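Side-chain contacts in HemO (Neisseria meningitidis, PDB 1J77), which binds heme and probably cleaves its porphyrin ring oxidatively, as heme oxygenases do: residues V30-P35 with E199-M204; E40-F45 with R140-H145. One frame throughout, in Å; residues are numbered along the deposited sequence.

Interaction 1: residues V30-P35 with E199-M204. With HEM (protoporphyrin IX containing Fe), chain B.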
loop_
_atom_site.group_PDB
_atom_site.type_symbol
_atom_site.label_atom_id
_atom_site.label_comp_id
_atom_site.label_asym_id
_atom_site.label_seq_id
_atom_site.Cartn_x
_atom_site.Cartn_y
_atom_site.Cartn_z
ATOM N N VAL A 30 11.102 4.693 -2.643
ATOM C CA VAL A 30 11.251 3.894 -1.433
ATOM C C VAL A 30 12.704 3.350 -1.383
ATOM O O VAL A 30 13.411 3.477 -0.384
ATOM C CB VAL A 30 10.271 2.716 -1.400
ATOM C CG1 VAL A 30 10.697 1.641 -0.344
ATOM C CG2 VAL A 30 8.809 3.228 -1.188
ATOM N N MET A 31 13.138 2.754 -2.465
ATOM C CA MET A 31 14.504 2.231 -2.425
ATOM C C MET A 31 15.582 3.296 -2.296
ATOM O O MET A 31 16.545 3.087 -1.571
ATOM C CB MET A 31 14.736 1.334 -3.596
ATOM C CG MET A 31 13.811 0.134 -3.659
ATOM S SD MET A 31 13.840 -0.886 -2.148
ATOM C CE MET A 31 15.509 -1.452 -2.169
ATOM N N SER A 32 15.359 4.477 -2.867
ATOM C CA SER A 32 16.387 5.516 -2.787
ATOM C C SER A 32 16.607 5.986 -1.355
ATOM O O SER A 32 17.713 6.473 -1.021
ATOM C CB SER A 32 16.040 6.746 -3.609
ATOM O OG SER A 32 15.955 6.464 -4.946
ATOM N N VAL A 33 15.589 5.918 -0.486
ATOM C CA VAL A 33 15.763 6.445 0.878
ATOM C C VAL A 33 16.313 5.371 1.837
ATOM O O VAL A 33 16.465 5.634 3.011
ATOM C CB VAL A 33 14.442 7.073 1.446
ATOM C CG1 VAL A 33 14.114 8.341 0.648
ATOM C CG2 VAL A 33 13.317 6.092 1.472
ATOM N N GLN A 34 16.655 4.205 1.288
ATOM C CA GLN A 34 17.386 3.196 2.039
ATOM C C GLN A 34 16.649 2.729 3.310
ATOM O O GLN A 34 17.114 2.937 4.448
ATOM C CB GLN A 34 18.770 3.764 2.354
ATOM C CG GLN A 34 19.755 3.744 1.144
ATOM C CD GLN A 34 20.506 2.425 0.944
ATOM O OE1 GLN A 34 21.315 2.273 -0.011
ATOM N NE2 GLN A 34 20.339 1.502 1.873
ATOM N N PRO A 35 15.493 2.092 3.107
ATOM C CA PRO A 35 14.710 1.629 4.273
ATOM C C PRO A 35 15.388 0.543 5.084
ATOM O O PRO A 35 15.001 0.388 6.243
ATOM C CB PRO A 35 13.417 1.070 3.666
ATOM C CG PRO A 35 13.548 1.222 2.181
ATOM C CD PRO A 35 14.902 1.664 1.838
ATOM N N GLU A 199 11.843 13.165 -5.832
ATOM C CA GLU A 199 11.750 11.883 -6.490
ATOM C C GLU A 199 13.086 11.166 -6.477
ATOM O O GLU A 199 14.138 11.747 -6.164
ATOM C CB GLU A 199 11.311 12.063 -7.969
ATOM C CG GLU A 199 9.933 12.701 -8.093
ATOM C CD GLU A 199 8.719 11.792 -7.834
ATOM O OE1 GLU A 199 7.582 12.318 -7.679
ATOM O OE2 GLU A 199 8.854 10.578 -7.823
ATOM N N ALA A 200 13.074 9.893 -6.822
ATOM C CA ALA A 200 14.281 9.147 -7.020
ATOM C C ALA A 200 15.103 9.755 -8.152
ATOM O O ALA A 200 14.615 10.528 -8.995
ATOM C CB ALA A 200 13.922 7.660 -7.363
ATOM N N PRO A 201 16.403 9.504 -8.143
ATOM C CA PRO A 201 17.236 10.009 -9.242
ATOM C C PRO A 201 16.636 9.670 -10.600
ATOM O O PRO A 201 16.283 8.536 -10.872
ATOM C CB PRO A 201 18.539 9.286 -9.038
ATOM C CG PRO A 201 18.588 8.981 -7.528
ATOM C CD PRO A 201 17.162 8.668 -7.189
ATOM N N GLU A 202 16.631 10.660 -11.482
ATOM C CA GLU A 202 16.020 10.471 -12.775
ATOM C C GLU A 202 16.682 9.402 -13.579
ATOM O O GLU A 202 17.918 9.382 -13.717
ATOM C CB GLU A 202 15.975 11.731 -13.607
ATOM C CG GLU A 202 15.190 11.406 -14.886
ATOM C CD GLU A 202 14.909 12.601 -15.762
ATOM O OE1 GLU A 202 14.037 12.478 -16.679
ATOM O OE2 GLU A 202 15.549 13.638 -15.509
ATOM N N GLY A 203 15.856 8.547 -14.167
ATOM C CA GLY A 203 16.321 7.461 -15.001
ATOM C C GLY A 203 16.456 6.147 -14.264
ATOM O O GLY A 203 16.641 5.128 -14.870
ATOM N N MET A 204 16.332 6.169 -12.927
ATOM C CA MET A 204 16.420 4.936 -12.131
ATOM C C MET A 204 15.285 3.967 -12.562
ATOM O O MET A 204 14.201 4.420 -12.909
ATOM C CB MET A 204 16.262 5.279 -10.634
ATOM C CG MET A 204 16.286 4.098 -9.714
ATOM S SD MET A 204 16.330 4.596 -7.990
ATOM C CE MET A 204 17.927 5.007 -7.938
HETATM C CHA HEM B . 2.637 -4.760 -7.876
HETATM C CHB HEM B . 7.258 -4.152 -6.563
HETATM C CHC HEM B . 5.890 -0.687 -3.414
HETATM C CHD HEM B . 1.325 -0.981 -5.102
HETATM C C1A HEM B . 3.988 -4.959 -7.721
HETATM C C2A HEM B . 4.780 -6.063 -8.308
HETATM C C3A HEM B . 6.041 -5.866 -7.929
HETATM C C4A HEM B . 6.120 -4.659 -7.119
HETATM C CMA HEM B . 7.245 -6.768 -8.301
HETATM C CAA HEM B . 4.297 -7.282 -9.147
HETATM C CBA HEM B . 4.081 -8.466 -8.204
HETATM C CGA HEM B . 3.467 -9.656 -8.916
HETATM O O1A HEM B . 2.874 -9.454 -10.016
HETATM O O2A HEM B . 3.600 -10.796 -8.379
HETATM C C1B HEM B . 7.307 -3.166 -5.589
HETATM C C2B HEM B . 8.493 -2.747 -4.895
HETATM C C3B HEM B . 8.131 -1.753 -4.034
HETATM C C4B HEM B . 6.682 -1.594 -4.134
HETATM C CMB HEM B . 9.875 -3.389 -5.178
HETATM C CAB HEM B . 9.011 -1.008 -3.028
HETATM C CBB HEM B . 10.279 -0.715 -3.298
HETATM C C1C HEM B . 4.539 -0.517 -3.564
HETATM C C2C HEM B . 3.691 0.356 -2.754
HETATM C C3C HEM B . 2.452 0.313 -3.268
HETATM C C4C HEM B . 2.414 -0.653 -4.331
HETATM C CMC HEM B . 4.226 1.255 -1.629
HETATM C CAC HEM B . 1.208 1.062 -2.809
HETATM C CBC HEM B . 1.334 2.159 -2.069
HETATM C C1D HEM B . 1.306 -2.009 -5.991
HETATM C C2D HEM B . 0.113 -2.386 -6.703
HETATM C C3D HEM B . 0.504 -3.534 -7.579
HETATM C C4D HEM B . 1.902 -3.749 -7.292
HETATM C CMD HEM B . -1.255 -1.712 -6.578
HETATM C CAD HEM B . -0.375 -4.372 -8.507
HETATM C CBD HEM B . -0.097 -4.121 -9.960
HETATM C CGD HEM B . -1.133 -4.943 -10.694
HETATM O O1D HEM B . -2.250 -4.413 -10.910
HETATM O O2D HEM B . -0.814 -6.097 -11.117
HETATM N NA HEM B . 4.838 -4.150 -7.005
HETATM N NB HEM B . 6.233 -2.417 -5.131
HETATM N NC HEM B . 3.717 -1.107 -4.479
HETATM N ND HEM B . 2.385 -2.828 -6.352
HETATM FE FE HEM B . 4.304 -2.564 -5.834
HETATM O O HOH W 1 3.903 -3.815 -4.390
#
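Ser32 faces the loop 199-204, and its hydroxyl makes the closest contacts. OG meets three groups. It lies 3.4 Å from CB of Ala200 and also 3.4 Å from CD of Pro201, so it rests against the methyl and the ring carbon next to the proline nitrogen. The third neighbour is Met204, whose SD comes to 3.6 Å from Ser32 OG. The Met204 chain is extended until its last torsion (chi3 -77°). The extended part carries SD to the hydroxyl, and the bend leaves CE near it too. None of these three contacts is a hydrogen bond. With OG beside its backbone N (chi1 -63°), the hydroxyl reaches back to its polar partner, the carbonyl oxygen of Asn28, one helical turn earlier. A type II turn from Pro201 to Met204, closed by Met204 N to Pro201 O at 3.1 Å, brings proline and methionine to the same hydroxyl.

Val30 and Met31 turn to the heme instead. CG1 of Val30 is 3.8 Å from the vinyl carbon CBB of the heme, and CG of Met31 is 3.7 Å from the same CBB. SD of Met31 also lies at this vinyl tip. The heme iron carries a water and, as its axial protein ligand, His23 of the same helix.

The contact lies at the surface, where helix 11-32 ends and the chain following helix 167-192 passes it. Val30 and Val33 pack on helix 167-192, and Val30 and Pro35 touch Phe45 of helix 39-60.

Interaction 2: residues E40-F45 with R140-H145; sequences ENYIKF and RHLAPH
The backbones stay well apart, with the nearest CA atoms, those of Phe45 and His141, 11.8 Å from each other, so long side chains must span the gap between helix 39-60 and the loop 140-145. Tyr42 and Phe45 reach out from the helix. His141 and Leu142 meet them from the loop. Tyr42 and Leu142 approach from opposite directions, and the phenol OH of Tyr42 lies 4.0 Å from CD1 of Leu142. This is a loose van der Waals contact. The hydroxyl is hydrogen-bonded to the carbonyl oxygen of Gly138, just before the loop segment. Three residues apart, Tyr42 and Phe45 leave the same side of the helix. With both rings anti to the backbone N (chi1 -172° and 179°), they extend toward the loop.

Phe45 meets the imidazole at its edge: CE2 of Phe45 is near the plane of the His141 ring, 4.2 Å from NE2. One face of the same imidazole is covered by the next residue, with CG of Leu142 3.5 Å above the ring plane and offset toward the rim.

The fold is the all-helical heme oxygenase fold, and this contact ties one of its helices to the loop between helices 122-129 and 149-162. The side chain of Phe45 lies about 6 Å from the heme and also packs on Leu124 and Tyr184.

His141 is buried, and both its ring nitrogens are hydrogen-bonded. ND1 pairs with OD2 of Asp84 and NE2 with OE1 of Gln49, which would hold the ring against rotation. The nearby Asp84 carboxylate could favour a positive imidazole. Asp84 OD1 also accepts a bond from the backbone N of Arg140, so this one carboxylate grips two successive residues of the loop.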
loop_
_atom_site.group_PDB
_atom_site.type_symbol
_atom_site.label_atom_id
_atom_site.label_comp_id
_atom_site.label_asym_id
_atom_site.label_seq_id
_atom_site.Cartn_x
_atom_site.Cartn_y
_atom_site.Cartn_z
ATOM N N GLU A 40 17.055 2.430 12.384
ATOM C CA GLU A 40 16.487 3.763 12.389
ATOM C C GLU A 40 15.714 4.047 11.087
ATOM O O GLU A 40 14.579 4.490 11.097
ATOM C CB GLU A 40 17.598 4.792 12.572
ATOM C CG GLU A 40 17.140 6.230 12.446
ATOM C CD GLU A 40 18.265 7.254 12.486
ATOM O OE1 GLU A 40 19.472 6.874 12.624
ATOM O OE2 GLU A 40 17.934 8.459 12.379
ATOM N N ASN A 41 16.334 3.761 9.958
ATOM C CA ASN A 41 15.625 3.932 8.699
ATOM C C ASN A 41 14.452 2.939 8.528
ATOM O O ASN A 41 13.443 3.302 7.886
ATOM C CB ASN A 41 16.594 3.892 7.521
ATOM C CG ASN A 41 17.131 5.250 7.181
ATOM O OD1 ASN A 41 17.205 6.154 8.018
ATOM N ND2 ASN A 41 17.446 5.433 5.901
ATOM N N TYR A 42 14.566 1.726 9.044
ATOM C CA TYR A 42 13.466 0.749 8.923
ATOM C C TYR A 42 12.286 1.265 9.720
ATOM O O TYR A 42 11.110 1.072 9.309
ATOM C CB TYR A 42 13.838 -0.669 9.396
ATOM C CG TYR A 42 12.787 -1.703 9.091
ATOM C CD1 TYR A 42 12.488 -2.069 7.792
ATOM C CD2 TYR A 42 12.064 -2.336 10.117
ATOM C CE1 TYR A 42 11.541 -3.037 7.509
ATOM C CE2 TYR A 42 11.150 -3.290 9.843
ATOM C CZ TYR A 42 10.861 -3.639 8.556
ATOM O OH TYR A 42 9.883 -4.546 8.287
ATOM N N ILE A 43 12.551 1.928 10.837
ATOM C CA ILE A 43 11.453 2.478 11.642
ATOM C C ILE A 43 10.773 3.595 10.857
ATOM O O ILE A 43 9.539 3.717 10.873
ATOM C CB ILE A 43 11.967 2.916 13.045
ATOM C CG1 ILE A 43 12.144 1.676 13.917
ATOM C CG2 ILE A 43 11.019 3.883 13.645
ATOM C CD1 ILE A 43 12.952 1.884 15.196
ATOM N N LYS A 44 11.539 4.380 10.131
ATOM C CA LYS A 44 10.949 5.408 9.269
ATOM C C LYS A 44 10.025 4.779 8.235
ATOM O O LYS A 44 8.929 5.307 7.948
ATOM C CB LYS A 44 12.056 6.183 8.573
ATOM C CG LYS A 44 13.286 6.464 9.491
ATOM C CD LYS A 44 14.304 7.352 8.768
ATOM C CE LYS A 44 15.396 7.853 9.654
ATOM N NZ LYS A 44 15.875 9.140 9.121
ATOM N N PHE A 45 10.436 3.662 7.703
ATOM C CA PHE A 45 9.658 2.931 6.741
ATOM C C PHE A 45 8.380 2.428 7.393
ATOM O O PHE A 45 7.312 2.501 6.819
ATOM C CB PHE A 45 10.464 1.780 6.159
ATOM C CG PHE A 45 9.727 0.974 5.188
ATOM C CD1 PHE A 45 9.372 1.543 3.991
ATOM C CD2 PHE A 45 9.354 -0.343 5.457
ATOM C CE1 PHE A 45 8.627 0.840 3.090
ATOM C CE2 PHE A 45 8.622 -1.061 4.528
ATOM C CZ PHE A 45 8.304 -0.469 3.338
ATOM N N ARG A 140 5.913 -8.604 9.919
ATOM C CA ARG A 140 4.591 -9.245 9.873
ATOM C C ARG A 140 3.728 -8.700 8.728
ATOM O O ARG A 140 3.048 -9.467 8.013
ATOM C CB ARG A 140 3.928 -8.988 11.239
ATOM C CG ARG A 140 4.774 -9.370 12.543
ATOM C CD ARG A 140 4.240 -8.709 13.817
ATOM N NE ARG A 140 4.931 -9.066 15.050
ATOM C CZ ARG A 140 4.650 -10.117 15.827
ATOM N NH1 ARG A 140 3.708 -10.970 15.513
ATOM N NH2 ARG A 140 5.313 -10.324 16.942
ATOM N N HIS A 141 3.760 -7.377 8.545
ATOM C CA HIS A 141 2.934 -6.722 7.508
ATOM C C HIS A 141 3.338 -7.017 6.078
ATOM O O HIS A 141 2.523 -6.862 5.150
ATOM C CB HIS A 141 2.836 -5.216 7.748
ATOM C CG HIS A 141 3.973 -4.425 7.191
ATOM N ND1 HIS A 141 5.136 -4.192 7.885
ATOM C CD2 HIS A 141 4.084 -3.760 6.018
ATOM C CE1 HIS A 141 5.928 -3.421 7.148
ATOM N NE2 HIS A 141 5.317 -3.161 6.008
ATOM N N LEU A 142 4.552 -7.555 5.915
ATOM C CA LEU A 142 5.100 -7.886 4.601
ATOM C C LEU A 142 5.029 -9.352 4.262
ATOM O O LEU A 142 5.260 -9.745 3.125
ATOM C CB LEU A 142 6.572 -7.442 4.521
ATOM C CG LEU A 142 6.889 -5.942 4.608
ATOM C CD1 LEU A 142 8.414 -5.636 4.733
ATOM C CD2 LEU A 142 6.328 -5.191 3.445
ATOM N N ALA A 143 4.662 -10.167 5.242
ATOM C CA ALA A 143 4.564 -11.599 5.007
ATOM C C ALA A 143 3.454 -11.907 3.997
ATOM O O ALA A 143 2.462 -11.155 3.850
ATOM C CB ALA A 143 4.325 -12.291 6.291
ATOM N N PRO A 144 3.632 -12.994 3.271
ATOM C CA PRO A 144 2.715 -13.384 2.200
ATOM C C PRO A 144 1.359 -13.814 2.732
ATOM O O PRO A 144 1.314 -14.341 3.841
ATOM C CB PRO A 144 3.394 -14.611 1.577
ATOM C CG PRO A 144 4.525 -14.915 2.361
ATOM C CD PRO A 144 4.715 -13.969 3.490
ATOM N N HIS A 145 0.287 -13.598 1.988
ATOM C CA HIS A 145 -1.027 -14.099 2.430
ATOM C C HIS A 145 -0.861 -15.611 2.602
ATOM O O HIS A 145 -0.192 -16.244 1.773
ATOM C CB HIS A 145 -2.105 -13.782 1.397
ATOM C CG HIS A 145 -3.491 -14.116 1.853
ATOM N ND1 HIS A 145 -3.920 -15.415 2.003
ATOM C CD2 HIS A 145 -4.536 -13.330 2.205
ATOM C CE1 HIS A 145 -5.167 -15.415 2.446
ATOM N NE2 HIS A 145 -5.569 -14.162 2.563
#

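Overall arrangement
Interaction 1 is a small surface contact and interaction 2 a buried one, with centres about 18 Å apart. Interaction 2 is nested within the chain span closed by interaction 1. They share no helix, but helices 11-32 and 39-60 are consecutive, and the first segments of the two contacts touch. Asn41 ND2 probably donates a hydrogen bond to Gln34 O, and Pro35 O packs against CB of Tyr42. Interaction 1 gathers aliphatic and sulfur groups round one hydroxyl. Interaction 2 brings aromatic rings and a leucine together with a histidine held by polar partners. Heme lies near both, in direct contact with segment 30-35 and slightly farther from Phe45.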